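Local coordinates for protein putative Endoribonuclease L-PSP (Entamoeba histolytica, PDB 3M1X) that is of unknown function but belongs to the RutC (YjgF/YER057c/UK114) family of trimeric proteins and may act as a deaminase, at residues Gly113-Ala118 with Pro124-Phe129; Gly63-Ala66 with Glu72-Lys75. One frame throughout, in Å; residues are numbered along the deposited sequence. Where two conformers were deposited one is given.

Contact 1. Residues Gly113-Ala118 with Pro124-Phe129; sequences GIYAEA and PARACF
The ring of Y115 overlaps the end of the R126 side chain, the two running past each other in opposite directions. NH1 of R126 sits 3.5 Å from CD2 of the tyrosine, while CD of R126 lies 3.7 Å from CZ of Y115, so a charged end and a methylene both meet the same ring. R126 CZ is 5.0 Å from the centroid of the Y115 ring and 28° off its normal, an off-centre cation-pi contact. The planes are far from parallel, 58° apart, and the guanidinium offers an edge to the ring. A bend at chi3 (75°) turns the otherwise extended arginine so that NH1 meets the tyrosine ring obliquely. The contact belongs to the beta-alpha-beta unit of strand 95-102, helix 108-119 and strand 125-130, and lies between its helix and its second strand. Tyrosine suits this buried interface because its ring packs while its hydroxyl still finds polar partners: OH gives its proton to a water 2.6 Å away, in the ring plane, and also bonds T98 of strand 95-102. That water donates to the carbonyl O of P124 at 2.7 Å, tying the helix to the residue just before the strand. P124 adds a nonpolar flank, its CG 4.0 Å from Y115 OH. Arginine is held by several bonds: NH1 bonds N112, and NE bonds a citrate probably taken from the crystallisation liquor. C128 SG lies over one face, 3.2 Å above the guanidinium plane and offset toward its rim. The bound anion is consistent with a pocket suited to carboxylates.

Contact 2. Residues Gly63-Ala66 with Glu72-Lys75; sequences GDFA and EQSK
Where the short, weakly bonded strand around 64-65 leads into helix 70-87, the chain folds back so that F65 and A66 lie against the first turns of the helix. F65 and Q73 carry the contact. Their side chains cross at a slant, yet the phenyl ring and the amide are nearly parallel, only 15° apart. CD1 of F65 is 3.6 Å from CD of Q73, and NE2 of the glutamine is 3.7 Å from CG of the ring. Extended beyond CG (chi2 -175°), the glutamine reaches out from the helix to bring its amide alongside the phenyl group. In this alpha-beta fold the helix packs on a curved sheet, and strand 64-65 pairs antiparallel with strand 51-59. Glutamine fits the junction because its flat amide can lie nearly parallel to the phenyl ring and still bond in two directions: OE1 accepts from the backbone N of L139, and NE2 donates to the carbonyl O of G67. These two bonds fix the amide's rotation and link the loop after the strand to the lead-in of strand 140-146. The small methyl of A66 can come close to the helix backbone, its CB 3.9 Å from O of E72.

How the contacts relate
Contact 1 is buried and contact 2 only partly so, their centres about 17 Å apart. Both set a helix against a neighbouring strand or its flank, and both reach the same sheet. Contact 1 lies in a beta-alpha-beta unit that abuts a second subunit and uses a charge against a ring, with a water bridge; contact 2, touched by no other chain of the assembly, pairs a neutral amide with a ring beside a short, weakly bonded strand. In each, a polar side chain packs on an aromatic one while bonding elsewhere. The helices meet directly: CG2 of I114 is 3.7 Å from N of K75, joining 113-118 to 72-75 by van der Waals packing of a methyl on the helix backbone.

Contact 1. Residues Gly113-Ala118 with Pro124-Phe129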
# COMPACT_ATOMS: atom_id res chain seq x y z
N GLY A 113 -0.27 -20.56 -0.65
CA GLY A 113 0.64 -21.62 -0.91
C GLY A 113 1.64 -21.38 -2.02
O GLY A 113 2.81 -21.73 -1.96
N ILE A 114 1.14 -20.76 -3.07
CA ILE A 114 1.97 -20.47 -4.24
C ILE A 114 3.03 -19.35 -3.91
O ILE A 114 4.19 -19.42 -4.24
CB ILE A 114 1.12 -20.10 -5.45
CG1 ILE A 114 0.36 -21.39 -5.92
CG2 ILE A 114 1.93 -19.48 -6.59
CD1 ILE A 114 -0.83 -21.10 -6.86
N TYR A 115 2.57 -18.35 -3.16
CA TYR A 115 3.42 -17.29 -2.64
C TYR A 115 4.51 -17.85 -1.78
O TYR A 115 5.73 -17.51 -1.93
CB TYR A 115 2.50 -16.34 -1.87
CG TYR A 115 3.20 -15.19 -1.17
CD1 TYR A 115 3.31 -13.96 -1.74
CD2 TYR A 115 3.68 -15.37 0.10
CE1 TYR A 115 3.90 -12.91 -1.06
CE2 TYR A 115 4.32 -14.33 0.77
CZ TYR A 115 4.37 -13.08 0.20
OH TYR A 115 4.96 -12.00 0.80
N ALA A 116 4.17 -18.75 -0.85
CA ALA A 116 5.11 -19.32 0.03
C ALA A 116 6.17 -20.15 -0.70
O ALA A 116 7.35 -20.09 -0.40
CB ALA A 116 4.40 -20.17 1.14
N GLU A 117 5.75 -20.93 -1.71
CA GLU A 117 6.67 -21.72 -2.56
C GLU A 117 7.64 -20.80 -3.17
O GLU A 117 8.82 -21.07 -3.26
CB GLU A 117 5.99 -22.50 -3.69
CG GLU A 117 6.92 -23.48 -4.54
CD GLU A 117 7.55 -22.85 -5.82
OE1 GLU A 117 7.30 -21.72 -6.20
OE2 GLU A 117 8.44 -23.43 -6.45
N ALA A 118 7.14 -19.66 -3.71
CA ALA A 118 7.97 -18.72 -4.44
C ALA A 118 9.08 -18.12 -3.56
O ALA A 118 10.19 -17.93 -3.98
CB ALA A 118 7.17 -17.65 -5.10
N PRO A 124 8.81 -12.04 4.04
CA PRO A 124 8.57 -10.58 4.05
C PRO A 124 7.46 -10.20 5.03
O PRO A 124 6.56 -11.03 5.30
CB PRO A 124 8.16 -10.24 2.61
CG PRO A 124 8.79 -11.36 1.79
CD PRO A 124 8.71 -12.57 2.65
N ALA A 125 7.43 -8.97 5.42
CA ALA A 125 6.23 -8.42 5.95
C ALA A 125 5.17 -8.45 4.87
O ALA A 125 5.49 -8.42 3.68
CB ALA A 125 6.45 -7.00 6.50
N ARG A 126 3.89 -8.43 5.22
CA ARG A 126 2.82 -8.65 4.25
C ARG A 126 1.51 -8.04 4.70
O ARG A 126 1.18 -8.02 5.88
CB ARG A 126 2.62 -10.15 4.03
CG ARG A 126 1.74 -10.47 2.83
CD ARG A 126 1.72 -11.95 2.52
NE ARG A 126 0.92 -12.68 3.48
CZ ARG A 126 0.55 -13.92 3.28
NH1 ARG A 126 1.02 -14.65 2.29
NH2 ARG A 126 -0.32 -14.48 4.14
N ALA A 127 0.75 -7.54 3.71
CA ALA A 127 -0.66 -7.26 3.88
C ALA A 127 -1.40 -7.80 2.72
O ALA A 127 -0.94 -7.73 1.58
CB ALA A 127 -0.91 -5.76 3.99
N CYS A 128 -2.56 -8.35 2.97
CA CYS A 128 -3.40 -9.00 1.95
C CYS A 128 -4.85 -8.55 2.11
O CYS A 128 -5.35 -8.28 3.18
CB CYS A 128 -3.42 -10.53 2.15
SG CYS A 128 -1.84 -11.32 2.20
N PHE A 129 -5.54 -8.50 0.98
CA PHE A 129 -6.96 -8.17 0.98
C PHE A 129 -7.55 -8.56 -0.33
O PHE A 129 -6.85 -8.76 -1.34
CB PHE A 129 -7.21 -6.67 1.28
CG PHE A 129 -6.65 -5.70 0.25
CD1 PHE A 129 -7.40 -5.20 -0.75
CD2 PHE A 129 -5.34 -5.29 0.38
CE1 PHE A 129 -6.86 -4.32 -1.67
CE2 PHE A 129 -4.82 -4.42 -0.53
CZ PHE A 129 -5.56 -3.90 -1.51
O HOH W 1 5.32 -12.51 3.35

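Contact 2. Residues Gly63-Ala66 with Glu72-Lys75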
# COMPACT_ATOMS: atom_id res chain seq x y z
N GLY A 63 1.51 -11.44 -23.96
CA GLY A 63 0.71 -10.33 -23.50
C GLY A 63 -0.66 -10.65 -22.95
O GLY A 63 -1.43 -9.68 -22.64
N ASP A 64 -0.87 -11.92 -22.64
CA ASP A 64 -2.14 -12.40 -22.12
C ASP A 64 -1.89 -13.08 -20.75
O ASP A 64 -0.74 -13.39 -20.40
CB ASP A 64 -2.77 -13.34 -23.12
CG ASP A 64 -3.09 -12.62 -24.50
OD1 ASP A 64 -3.25 -11.33 -24.58
OD2 ASP A 64 -3.01 -13.32 -25.52
N PHE A 65 -2.93 -13.30 -19.99
CA PHE A 65 -2.81 -14.03 -18.76
C PHE A 65 -2.22 -15.39 -18.99
O PHE A 65 -2.57 -16.06 -19.99
CB PHE A 65 -4.13 -14.12 -17.95
CG PHE A 65 -4.57 -12.81 -17.38
CD1 PHE A 65 -3.93 -12.31 -16.28
CD2 PHE A 65 -5.50 -12.01 -17.98
CE1 PHE A 65 -4.30 -11.10 -15.71
CE2 PHE A 65 -5.86 -10.79 -17.46
CZ PHE A 65 -5.25 -10.34 -16.33
N ALA A 66 -1.42 -15.88 -18.07
CA ALA A 66 -0.83 -17.23 -18.17
C ALA A 66 -1.92 -18.31 -18.18
O ALA A 66 -1.74 -19.34 -18.80
CB ALA A 66 0.13 -17.48 -16.99
N GLU A 72 -2.71 -20.55 -11.93
CA GLU A 72 -1.92 -20.12 -13.05
C GLU A 72 -1.48 -18.67 -12.96
O GLU A 72 -0.29 -18.36 -13.19
CB GLU A 72 -2.70 -20.36 -14.34
CG GLU A 72 -2.81 -21.84 -14.74
CD GLU A 72 -3.99 -22.11 -15.62
OE1 GLU A 72 -3.92 -23.18 -16.14
OE2 GLU A 72 -5.00 -21.43 -15.74
N GLN A 73 -2.40 -17.81 -12.60
CA GLN A 73 -2.04 -16.43 -12.48
C GLN A 73 -1.14 -16.16 -11.29
O GLN A 73 -0.25 -15.32 -11.41
CB GLN A 73 -3.27 -15.51 -12.41
CG GLN A 73 -4.04 -15.49 -13.72
CD GLN A 73 -5.19 -14.51 -13.76
OE1 GLN A 73 -5.24 -13.57 -12.96
NE2 GLN A 73 -6.13 -14.75 -14.68
N SER A 74 -1.36 -16.81 -10.16
CA SER A 74 -0.50 -16.61 -9.00
C SER A 74 0.91 -17.00 -9.26
O SER A 74 1.88 -16.30 -8.89
CB SER A 74 -1.05 -17.31 -7.77
OG SER A 74 -2.30 -16.84 -7.38
N LYS A 75 1.13 -18.16 -9.93
CA LYS A 75 2.46 -18.56 -10.25
C LYS A 75 3.12 -17.58 -11.16
O LYS A 75 4.29 -17.23 -10.98
CB LYS A 75 2.40 -19.96 -10.91
CG LYS A 75 2.08 -21.07 -10.00
CD LYS A 75 1.73 -22.35 -10.73
CE LYS A 75 1.31 -23.40 -9.73
NZ LYS A 75 1.25 -24.74 -10.51